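Local atomic coordinates of R.MvaI (Kocuria varians, PDB entry 2OAA), a protein that acts as a restriction endonuclease of the MvaI/BcnI family, binding DNA together with calcium ions and probably cutting both strands at a specific short sequence. Residues H24-K29 against E178-K183; T32-T37 against I59-T64; Y119-D124 against L134-K139. One frame throughout, in Å; residues are numbered along the deposited sequence.

Contact 1: residues H24-K29 against E178-K183; sequences HETKRK and EKKYYK. With nucleotides of chain B.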
# COMPACT_ATOMS: atom_id res chain seq x y z
N HIS E 24 9.76 4.48 -21.13
CA HIS E 24 8.59 3.73 -21.58
C HIS E 24 7.34 4.58 -21.42
O HIS E 24 7.06 5.05 -20.32
CB HIS E 24 8.43 2.47 -20.72
CG HIS E 24 9.58 1.52 -20.80
ND1 HIS E 24 9.79 0.69 -21.89
CD2 HIS E 24 10.57 1.23 -19.92
CE1 HIS E 24 10.86 -0.05 -21.67
NE2 HIS E 24 11.36 0.26 -20.49
N GLU E 25 6.57 4.75 -22.49
CA GLU E 25 5.31 5.48 -22.40
C GLU E 25 4.33 4.75 -21.49
O GLU E 25 4.23 3.51 -21.53
CB GLU E 25 4.68 5.67 -23.77
CG GLU E 25 3.54 6.67 -23.74
CD GLU E 25 2.88 6.87 -25.09
OE1 GLU E 25 3.53 6.58 -26.13
OE2 GLU E 25 1.72 7.32 -25.11
N THR E 26 3.60 5.50 -20.67
CA THR E 26 2.65 4.86 -19.78
C THR E 26 1.58 4.04 -20.51
O THR E 26 1.07 4.44 -21.56
CB THR E 26 1.99 5.86 -18.82
OG1 THR E 26 1.25 5.12 -17.84
CG2 THR E 26 1.05 6.83 -19.55
N LYS E 27 1.28 2.89 -19.92
CA LYS E 27 0.21 2.02 -20.42
C LYS E 27 -1.14 2.30 -19.75
O LYS E 27 -2.17 1.70 -20.12
CB LYS E 27 0.62 0.56 -20.22
CG LYS E 27 1.76 0.13 -21.12
CD LYS E 27 1.33 0.17 -22.58
CE LYS E 27 2.38 -0.40 -23.51
NZ LYS E 27 1.72 -0.84 -24.78
N ARG E 28 -1.16 3.18 -18.74
CA ARG E 28 -2.40 3.52 -18.06
C ARG E 28 -2.23 4.87 -17.40
O ARG E 28 -1.39 5.05 -16.53
CB ARG E 28 -2.80 2.46 -17.03
CG ARG E 28 -4.14 2.72 -16.38
CD ARG E 28 -4.61 1.48 -15.63
NE ARG E 28 -5.08 0.45 -16.56
CZ ARG E 28 -5.26 -0.82 -16.24
NH1 ARG E 28 -4.99 -1.27 -15.02
NH2 ARG E 28 -5.71 -1.68 -17.17
N LYS E 29 -3.02 5.83 -17.83
CA LYS E 29 -2.93 7.18 -17.28
C LYS E 29 -3.35 7.14 -15.82
O LYS E 29 -4.22 6.36 -15.45
CB LYS E 29 -3.78 8.17 -18.09
CG LYS E 29 -3.23 8.43 -19.49
CD LYS E 29 -4.06 9.48 -20.23
CE LYS E 29 -3.44 9.82 -21.58
NZ LYS E 29 -4.35 10.65 -22.44
N GLU E 178 3.45 16.05 -24.31
CA GLU E 178 2.10 15.76 -23.80
C GLU E 178 1.85 14.28 -23.47
O GLU E 178 0.69 13.85 -23.36
CB GLU E 178 1.01 16.28 -24.77
CG GLU E 178 1.00 17.79 -24.97
CD GLU E 178 -0.06 18.23 -25.98
OE1 GLU E 178 -1.26 18.27 -25.61
OE2 GLU E 178 0.32 18.55 -27.13
N LYS E 179 2.93 13.52 -23.27
CA LYS E 179 2.82 12.10 -22.91
C LYS E 179 3.65 11.82 -21.65
O LYS E 179 4.65 12.47 -21.39
CB LYS E 179 3.30 11.23 -24.06
CG LYS E 179 2.41 11.28 -25.31
CD LYS E 179 3.07 10.57 -26.49
CE LYS E 179 2.06 10.20 -27.58
NZ LYS E 179 1.21 9.03 -27.21
N LYS E 180 3.20 10.82 -20.89
CA LYS E 180 3.85 10.43 -19.65
C LYS E 180 4.75 9.21 -19.89
O LYS E 180 4.33 8.25 -20.54
CB LYS E 180 2.79 10.07 -18.61
CG LYS E 180 3.33 9.62 -17.26
CD LYS E 180 3.73 10.81 -16.41
CE LYS E 180 3.68 10.49 -14.93
NZ LYS E 180 4.08 11.69 -14.14
N TYR E 181 5.97 9.27 -19.37
CA TYR E 181 6.96 8.20 -19.51
C TYR E 181 7.54 7.80 -18.17
O TYR E 181 7.66 8.62 -17.26
CB TYR E 181 8.13 8.63 -20.41
CG TYR E 181 7.71 9.00 -21.81
CD1 TYR E 181 7.78 8.07 -22.85
CD2 TYR E 181 7.26 10.28 -22.11
CE1 TYR E 181 7.38 8.40 -24.14
CE2 TYR E 181 6.87 10.63 -23.40
CZ TYR E 181 6.93 9.68 -24.41
OH TYR E 181 6.54 10.04 -25.68
N TYR E 182 7.90 6.52 -18.08
CA TYR E 182 8.62 5.99 -16.92
C TYR E 182 9.93 5.36 -17.34
O TYR E 182 10.02 4.76 -18.40
CB TYR E 182 7.78 4.95 -16.18
CG TYR E 182 6.48 5.50 -15.66
CD1 TYR E 182 6.46 6.33 -14.53
CD2 TYR E 182 5.27 5.23 -16.30
CE1 TYR E 182 5.24 6.86 -14.04
CE2 TYR E 182 4.08 5.74 -15.83
CZ TYR E 182 4.06 6.56 -14.69
OH TYR E 182 2.87 7.07 -14.22
N LYS E 183 10.92 5.48 -16.47
CA LYS E 183 12.21 4.83 -16.66
C LYS E 183 12.57 4.13 -15.37
O LYS E 183 12.53 4.75 -14.30
CB LYS E 183 13.28 5.85 -17.03
CG LYS E 183 14.64 5.23 -17.32
CD LYS E 183 15.50 6.17 -18.17
CE LYS E 183 16.16 7.24 -17.33
NZ LYS E 183 17.25 6.66 -16.49
P DG B 8 -8.45 3.24 -15.94
OP1 DG B 8 -7.96 3.27 -17.35
OP2 DG B 8 -9.88 3.55 -15.66
O5' DG B 8 -8.10 1.82 -15.32
C5' DG B 8 -9.06 0.78 -15.21
C4' DG B 8 -8.41 -0.44 -14.59
O4' DG B 8 -7.87 -0.13 -13.29
C3' DG B 8 -9.34 -1.61 -14.34
O3' DG B 8 -9.53 -2.33 -15.56
C2' DG B 8 -8.53 -2.42 -13.33
C1' DG B 8 -7.85 -1.33 -12.51
N9 DG B 8 -8.48 -1.04 -11.22
C8 DG B 8 -9.07 0.15 -10.85
N7 DG B 8 -9.52 0.13 -9.62
C5 DG B 8 -9.21 -1.15 -9.16
C6 DG B 8 -9.45 -1.75 -7.90
O6 DG B 8 -9.98 -1.25 -6.90
N1 DG B 8 -8.97 -3.05 -7.85
C2 DG B 8 -8.36 -3.70 -8.90
N2 DG B 8 -7.98 -4.97 -8.66
N3 DG B 8 -8.13 -3.15 -10.08
C4 DG B 8 -8.58 -1.88 -10.14
P DG B 7 -9.16 7.84 -11.14
OP1 DG B 7 -9.74 8.54 -12.32
OP2 DG B 7 -10.05 7.20 -10.16
O5' DG B 7 -8.15 6.73 -11.66
C5' DG B 7 -7.20 7.00 -12.68
C4' DG B 7 -6.81 5.71 -13.37
O4' DG B 7 -6.23 4.82 -12.38
C3' DG B 7 -7.96 4.93 -13.99
O3' DG B 7 -7.48 4.21 -15.12
C2' DG B 7 -8.38 4.00 -12.87
C1' DG B 7 -7.05 3.67 -12.20
N9 DG B 7 -7.16 3.39 -10.77
C8 DG B 7 -7.77 4.17 -9.81
N7 DG B 7 -7.76 3.63 -8.62
C5 DG B 7 -7.09 2.43 -8.80
C6 DG B 7 -6.79 1.40 -7.86
O6 DG B 7 -7.07 1.35 -6.66
N1 DG B 7 -6.10 0.35 -8.46
C2 DG B 7 -5.75 0.29 -9.79
N2 DG B 7 -5.09 -0.82 -10.18
N3 DG B 7 -6.02 1.24 -10.67
C4 DG B 7 -6.69 2.27 -10.11
O HOH W 1 5.68 8.16 -27.13
O HOH W 2 0.69 7.03 -15.82
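Thr26 meets the ring of Tyr182 at its edge, with OG1 in the ring plane 3.5 Å from CE2. Water 2 lies in that plane too; it donates to Thr26 OG1 and also bonds Tyr182 OH. The Tyr181 ring approaches the backbone of Glu25 obliquely, its CD1 3.6 Å from Glu25 N. The guanidinium of Arg28 turns one face to the DNA, where C4' of DG8 of chain B sits over its centre, while its NH2 pairs with Glu46. The backbones form a short antiparallel pairing: strand 23-25 adds to long strand 179-191, itself paired with strand 165-176 in the mixed sheet. His24 and Tyr182 are a hydrogen-bonded pair, with His24 N to Tyr182 O and Tyr182 N to His24 O both 2.8 Å. Thr26 N reaches Lys180 O at 2.8 Å, extending the grip just beyond the strand. At the surface, chi1 of -168° turns Glu25 CG away from the backbone N and the chain runs on extended (chi2 -179°), so that OE2 receives Lys179 NZ at 2.8 Å on its syn side, 32° out of the carboxylate plane. Flexible, solvent-tolerant chains suit this salt bridge. On the face shared with Tyr182, His24 NE2 hydrogen-bonds Val18 O.

Contact 2: residues T32-T37 against I59-T64; sequences TGIGKT and IKTHET. With CA (calcium ion), chain I; nucleotides of chain A.
With chi1 at 66°, Thr61 tucks OG1 between its backbone N and carbonyl carbon and brings the hydroxyl 3.5 Å from Ile34 CG1. Ile34 sends CG1 anti to its own N (chi1 -173°) and continues extended, carrying CD1 along the strand to 3.7 Å from Glu63 N; the two chains pass with their tips running opposite ways. Its other branch, CG2, packs on O3' of DG8 of chain A, the DNA strand that also supplies DT7 and DG9, a fitting job for a branched apolar residue wedged between helix 33-41, strand 57-63 and DNA. Thr61 OG1 donates to OP1 of DG8 of chain A at 2.7 Å, and Thr61 N donates to that same OP1 at 2.9 Å, so two bonds grip one phosphate oxygen. Glu63 N gives a single bond to OP1 of DG9, 2.9 Å. At Gly35 a CB would run into O3' of DT7; without one, CA lies 3.5 Å from that oxygen. Thr32 OG1 donates to O2 of the DT7 base. Ile59 O binds calcium at 2.3 Å, joined by OP1 of DT7, two waters, Asp53 and Glu58; with Lys60 next in sequence this follows the PD-(D/E)XK pattern. Backbone amides and a hydroxyl thus fix the phosphates downstream while the metal holds that of DT7, consistent with this 5' phosphate being the one attacked.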
# COMPACT_ATOMS: atom_id res chain seq x y z
N THR E 32 -1.37 4.84 -11.07
CA THR E 32 -1.17 3.41 -11.24
C THR E 32 -0.26 3.05 -12.42
O THR E 32 0.28 1.96 -12.47
CB THR E 32 -2.52 2.70 -11.39
OG1 THR E 32 -2.36 1.30 -11.21
CG2 THR E 32 -3.11 2.95 -12.77
N GLY E 33 -0.12 3.98 -13.37
CA GLY E 33 0.60 3.69 -14.61
C GLY E 33 2.00 3.16 -14.43
O GLY E 33 2.47 2.35 -15.23
N ILE E 34 2.69 3.61 -13.40
CA ILE E 34 4.07 3.17 -13.22
C ILE E 34 4.12 1.65 -13.03
O ILE E 34 4.99 0.96 -13.57
CB ILE E 34 4.74 3.90 -12.05
CG1 ILE E 34 6.23 3.54 -11.99
CG2 ILE E 34 4.01 3.64 -10.71
CD1 ILE E 34 7.00 4.28 -10.90
N GLY E 35 3.14 1.12 -12.31
CA GLY E 35 3.08 -0.30 -12.02
C GLY E 35 2.49 -1.10 -13.16
O GLY E 35 2.97 -2.20 -13.47
N LYS E 36 1.46 -0.55 -13.81
CA LYS E 36 0.82 -1.24 -14.94
C LYS E 36 1.80 -1.33 -16.10
O LYS E 36 1.90 -2.35 -16.78
CB LYS E 36 -0.45 -0.50 -15.36
CG LYS E 36 -1.13 -0.99 -16.65
CD LYS E 36 -1.65 -2.40 -16.54
CE LYS E 36 -2.24 -2.83 -17.88
NZ LYS E 36 -2.96 -4.13 -17.79
N THR E 37 2.53 -0.24 -16.34
CA THR E 37 3.54 -0.22 -17.41
C THR E 37 4.63 -1.27 -17.20
O THR E 37 4.99 -1.97 -18.14
CB THR E 37 4.14 1.20 -17.54
OG1 THR E 37 3.09 2.13 -17.84
CG2 THR E 37 5.23 1.26 -18.63
N ILE E 59 6.97 -7.91 -6.71
CA ILE E 59 7.61 -6.79 -7.40
C ILE E 59 6.84 -5.51 -7.09
O ILE E 59 5.61 -5.50 -7.09
CB ILE E 59 7.63 -7.02 -8.91
CG1 ILE E 59 8.53 -8.22 -9.24
CG2 ILE E 59 8.11 -5.76 -9.62
CD1 ILE E 59 8.48 -8.64 -10.69
N LYS E 60 7.53 -4.43 -6.77
CA LYS E 60 6.86 -3.14 -6.58
C LYS E 60 7.68 -2.08 -7.27
O LYS E 60 8.90 -2.06 -7.13
CB LYS E 60 6.76 -2.80 -5.09
CG LYS E 60 6.03 -3.85 -4.26
CD LYS E 60 5.74 -3.39 -2.85
CE LYS E 60 4.98 -4.47 -2.11
NZ LYS E 60 3.59 -4.73 -2.63
N THR E 61 7.02 -1.19 -8.00
CA THR E 61 7.69 -0.02 -8.56
C THR E 61 7.47 1.21 -7.68
O THR E 61 6.45 1.32 -6.98
CB THR E 61 7.23 0.27 -10.00
OG1 THR E 61 5.85 0.66 -10.00
CG2 THR E 61 7.40 -0.96 -10.87
N HIS E 62 8.42 2.13 -7.72
CA HIS E 62 8.35 3.29 -6.86
C HIS E 62 9.12 4.46 -7.48
O HIS E 62 10.32 4.36 -7.73
CB HIS E 62 8.93 2.94 -5.48
CG HIS E 62 8.85 4.07 -4.50
ND1 HIS E 62 9.88 4.98 -4.33
CD2 HIS E 62 7.88 4.43 -3.64
CE1 HIS E 62 9.53 5.85 -3.40
NE2 HIS E 62 8.32 5.54 -2.96
N GLU E 63 8.41 5.56 -7.73
CA GLU E 63 9.05 6.74 -8.30
C GLU E 63 9.79 7.47 -7.19
O GLU E 63 9.18 8.07 -6.30
CB GLU E 63 8.03 7.65 -8.96
CG GLU E 63 8.68 8.86 -9.64
CD GLU E 63 7.70 9.74 -10.37
OE1 GLU E 63 6.52 9.36 -10.53
OE2 GLU E 63 8.13 10.84 -10.76
N THR E 64 11.12 7.41 -7.24
CA THR E 64 11.97 7.91 -6.17
C THR E 64 11.67 9.35 -5.80
O THR E 64 11.50 9.67 -4.62
CB THR E 64 13.43 7.74 -6.56
OG1 THR E 64 13.65 6.37 -6.91
CG2 THR E 64 14.36 8.15 -5.42
CA CA I . 3.44 -6.17 -7.00
P DG A 8 3.06 -1.21 -8.30
OP1 DG A 8 4.35 -1.41 -9.00
OP2 DG A 8 2.94 -1.58 -6.86
O5' DG A 8 2.62 0.30 -8.47
C5' DG A 8 2.97 1.28 -7.53
C4' DG A 8 2.09 2.49 -7.73
O4' DG A 8 0.74 2.26 -7.28
C3' DG A 8 2.52 3.73 -6.97
O3' DG A 8 3.69 4.26 -7.59
C2' DG A 8 1.28 4.58 -7.15
C1' DG A 8 0.16 3.54 -6.99
N9 DG A 8 -0.37 3.51 -5.64
C8 DG A 8 -0.21 2.53 -4.67
N7 DG A 8 -0.78 2.85 -3.54
C5 DG A 8 -1.35 4.10 -3.77
C6 DG A 8 -2.09 4.96 -2.91
O6 DG A 8 -2.40 4.79 -1.73
N1 DG A 8 -2.48 6.12 -3.57
C2 DG A 8 -2.19 6.43 -4.87
N2 DG A 8 -2.66 7.60 -5.33
N3 DG A 8 -1.50 5.64 -5.68
C4 DG A 8 -1.11 4.50 -5.06
P DG A 9 4.48 5.48 -6.91
OP1 DG A 9 5.57 5.85 -7.85
OP2 DG A 9 4.81 5.15 -5.50
O5' DG A 9 3.37 6.60 -6.88
C5' DG A 9 3.69 7.97 -6.77
C4' DG A 9 2.60 8.78 -7.43
O4' DG A 9 1.33 8.37 -6.85
C3' DG A 9 2.69 10.28 -7.23
O3' DG A 9 2.16 10.94 -8.37
C2' DG A 9 1.83 10.53 -6.01
C1' DG A 9 0.78 9.42 -6.06
N9 DG A 9 0.52 8.90 -4.72
C8 DG A 9 1.04 7.78 -4.13
N7 DG A 9 0.72 7.67 -2.86
C5 DG A 9 -0.07 8.78 -2.62
C6 DG A 9 -0.69 9.24 -1.42
O6 DG A 9 -0.62 8.75 -0.28
N1 DG A 9 -1.42 10.40 -1.63
C2 DG A 9 -1.53 11.06 -2.83
N2 DG A 9 -2.30 12.16 -2.84
N3 DG A 9 -0.95 10.66 -3.94
C4 DG A 9 -0.24 9.53 -3.76
P DT A 7 0.03 -5.76 -6.40
OP1 DT A 7 1.20 -6.53 -6.91
OP2 DT A 7 -0.07 -5.44 -4.96
O5' DT A 7 -0.12 -4.42 -7.25
C5' DT A 7 0.07 -4.44 -8.66
C4' DT A 7 -0.22 -3.08 -9.25
O4' DT A 7 -1.59 -2.68 -9.02
C3' DT A 7 0.58 -1.93 -8.68
O3' DT A 7 1.93 -1.98 -9.13
C2' DT A 7 -0.20 -0.76 -9.22
C1' DT A 7 -1.64 -1.25 -8.99
N1 DT A 7 -2.17 -0.82 -7.68
C2 DT A 7 -2.72 0.44 -7.61
O2 DT A 7 -2.80 1.18 -8.58
N3 DT A 7 -3.15 0.81 -6.37
C4 DT A 7 -3.10 0.07 -5.21
O4 DT A 7 -3.52 0.55 -4.16
C5 DT A 7 -2.53 -1.26 -5.35
C7 DT A 7 -2.43 -2.14 -4.15
C6 DT A 7 -2.11 -1.64 -6.57
O HOH W 3 2.87 -4.09 -6.07
O HOH W 4 3.36 -5.60 -9.29

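Contact 3: residues Y119-D124 against L134-K139; sequences YDFKID and LEVFDK. With CA (calcium ion), chain J.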
# COMPACT_ATOMS: atom_id res chain seq x y z
N TYR E 119 -13.86 13.62 12.38
CA TYR E 119 -13.34 12.62 13.32
C TYR E 119 -11.85 12.52 13.13
O TYR E 119 -11.33 12.86 12.06
CB TYR E 119 -13.97 11.24 13.07
CG TYR E 119 -15.47 11.32 13.10
CD1 TYR E 119 -16.17 11.19 14.30
CD2 TYR E 119 -16.18 11.58 11.94
CE1 TYR E 119 -17.55 11.31 14.34
CE2 TYR E 119 -17.55 11.70 11.96
CZ TYR E 119 -18.23 11.56 13.16
OH TYR E 119 -19.60 11.69 13.17
N ASP E 120 -11.18 12.03 14.16
CA ASP E 120 -9.75 11.73 14.08
C ASP E 120 -9.47 10.26 14.36
O ASP E 120 -10.35 9.54 14.84
CB ASP E 120 -8.95 12.68 14.96
CG ASP E 120 -8.94 14.09 14.38
OD1 ASP E 120 -8.57 14.24 13.19
OD2 ASP E 120 -9.30 15.03 15.10
N PHE E 121 -8.27 9.81 14.01
CA PHE E 121 -7.99 8.38 13.95
C PHE E 121 -6.61 8.10 14.47
O PHE E 121 -5.68 8.89 14.26
CB PHE E 121 -8.10 7.89 12.50
CG PHE E 121 -9.42 8.18 11.87
CD1 PHE E 121 -10.44 7.24 11.90
CD2 PHE E 121 -9.67 9.42 11.28
CE1 PHE E 121 -11.69 7.53 11.33
CE2 PHE E 121 -10.91 9.72 10.72
CZ PHE E 121 -11.91 8.77 10.75
N LYS E 122 -6.48 6.97 15.14
CA LYS E 122 -5.18 6.48 15.61
C LYS E 122 -5.20 4.95 15.58
O LYS E 122 -6.26 4.33 15.67
CB LYS E 122 -4.90 6.99 17.03
CG LYS E 122 -3.49 6.71 17.52
CD LYS E 122 -3.23 7.35 18.86
CE LYS E 122 -1.86 6.93 19.36
NZ LYS E 122 -1.80 5.47 19.70
N ILE E 123 -4.02 4.34 15.46
CA ILE E 123 -3.89 2.89 15.59
C ILE E 123 -3.36 2.55 16.97
O ILE E 123 -2.40 3.17 17.44
CB ILE E 123 -2.94 2.29 14.52
CG1 ILE E 123 -3.45 2.60 13.11
CG2 ILE E 123 -2.73 0.77 14.73
CD1 ILE E 123 -4.81 2.00 12.76
N ASP E 124 -3.98 1.56 17.61
CA ASP E 124 -3.41 0.94 18.79
C ASP E 124 -2.91 -0.44 18.43
O ASP E 124 -3.67 -1.29 17.95
CB ASP E 124 -4.41 0.82 19.94
CG ASP E 124 -3.79 0.13 21.18
OD1 ASP E 124 -2.55 0.20 21.37
OD2 ASP E 124 -4.55 -0.48 21.96
N LEU E 134 -8.11 -0.01 15.20
CA LEU E 134 -8.36 1.38 14.83
C LEU E 134 -9.18 2.09 15.89
O LEU E 134 -10.25 1.61 16.28
CB LEU E 134 -9.11 1.44 13.50
CG LEU E 134 -9.54 2.82 13.00
CD1 LEU E 134 -8.33 3.64 12.58
CD2 LEU E 134 -10.51 2.64 11.83
N GLU E 135 -8.71 3.25 16.32
CA GLU E 135 -9.42 4.08 17.29
C GLU E 135 -9.95 5.31 16.58
O GLU E 135 -9.18 6.04 15.93
CB GLU E 135 -8.49 4.51 18.43
CG GLU E 135 -7.94 3.38 19.23
CD GLU E 135 -6.89 3.81 20.23
OE1 GLU E 135 -6.12 4.78 19.97
OE2 GLU E 135 -6.82 3.15 21.28
N VAL E 136 -11.25 5.55 16.71
CA VAL E 136 -11.90 6.72 16.12
C VAL E 136 -12.27 7.68 17.25
O VAL E 136 -12.87 7.26 18.25
CB VAL E 136 -13.18 6.36 15.31
CG1 VAL E 136 -13.76 7.60 14.62
CG2 VAL E 136 -12.89 5.24 14.30
N PHE E 137 -11.91 8.95 17.07
CA PHE E 137 -12.16 10.00 18.06
C PHE E 137 -13.08 11.06 17.49
O PHE E 137 -12.99 11.41 16.32
CB PHE E 137 -10.84 10.70 18.45
CG PHE E 137 -9.84 9.79 19.08
CD1 PHE E 137 -9.71 9.73 20.46
CD2 PHE E 137 -9.02 8.99 18.28
CE1 PHE E 137 -8.77 8.88 21.04
CE2 PHE E 137 -8.09 8.14 18.85
CZ PHE E 137 -7.97 8.08 20.23
N ASP E 138 -13.96 11.59 18.33
CA ASP E 138 -14.70 12.78 17.92
C ASP E 138 -13.79 14.01 18.10
O ASP E 138 -12.67 13.90 18.61
CB ASP E 138 -16.07 12.88 18.62
CG ASP E 138 -15.98 13.14 20.11
OD1 ASP E 138 -14.92 13.56 20.60
OD2 ASP E 138 -17.02 12.95 20.79
N LYS E 139 -14.26 15.17 17.66
CA LYS E 139 -13.45 16.39 17.75
C LYS E 139 -13.31 16.92 19.18
O LYS E 139 -12.54 17.85 19.42
CB LYS E 139 -13.97 17.46 16.79
CG LYS E 139 -13.77 17.10 15.32
CD LYS E 139 -12.30 17.14 14.94
CE LYS E 139 -12.09 16.75 13.48
NZ LYS E 139 -10.64 16.66 13.16
CA CA J . -0.59 -0.78 22.69
O HOH W 5 -10.16 14.63 17.68
O HOH W 6 -2.75 -1.73 23.61
O HOH W 7 -0.58 -0.00 24.88
O HOH W 8 0.10 -3.08 23.80
O HOH W 9 1.87 -0.70 22.99
O HOH W 10 0.38 0.54 20.73
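Strands 119-124 and 134-138 run antiparallel, their axes approaching to 4.5 Å at 153°, and are stitched by the hydrogen-bonded pairs Asp120-Phe137 and Lys122-Glu135. On one face Phe121 and Val136 run abreast from neighbouring strands, with Phe121 CE1 3.9 Å from Val136 CG1. Ile123 CD1 meets Leu134 CD1 at 3.9 Å next to them. These apolar residues suit a face covered by helix 83-91 and strands 100-106 and 207-215. The opposite face carries polar chains and one aromatic: the edge of the Phe137 ring, through CD2, takes Asp120 O in its plane at 3.7 Å, and its CE2 touches Lys122 CB at 3.8 Å, while Lys111 makes a cation-pi contact with the ring. Lys139 bends at chi2 (-70°), curling back so that NZ reaches Asp120 OD2 at 2.9 Å from above the carboxylate plane. The lysine chain comes in roughly perpendicular to the aspartate. Ser114 O also accepts from that ammonium, and Asp120 OD1 is bonded to Ser114 N and Thr112 OG1, so this buried carboxylate is well satisfied. At the other end Glu135 OE2 lies 4.3 Å from Asp124 OD2, a like-charge approach that the nearby metal probably eases. Asp124 OD1 binds calcium at 2.6 Å; Ile125 O and five waters complete the shell. The whole is a beta hairpin, the first two strands of a three-stranded antiparallel sheet, with a largely hydrated calcium site near its turn.

Contacts 1 and 2 are neighbours, their centres 11 Å apart, and they touch: Thr26 and Lys27 pack on or bond to Thr37, and Tyr182 lies against Ile34. Strand 23-25 is followed, after a loop, by helix 33-41, and both contacts reach the mixed sheet that holds strands 23-25, 57-63 and 179-191. Contact 3 stands across the chain's centre, its own centre about 38 Å from that of contact 1 and about 31 Å from that of contact 2. Along the chain, contact 2 closes before contact 3 opens, and 178-183 returns afterwards to close contact 1. The calcium site holding the DNA backbone lies on the mixed sheet of contact 2, whereas a separate three-stranded sheet binds the calcium of contact 3.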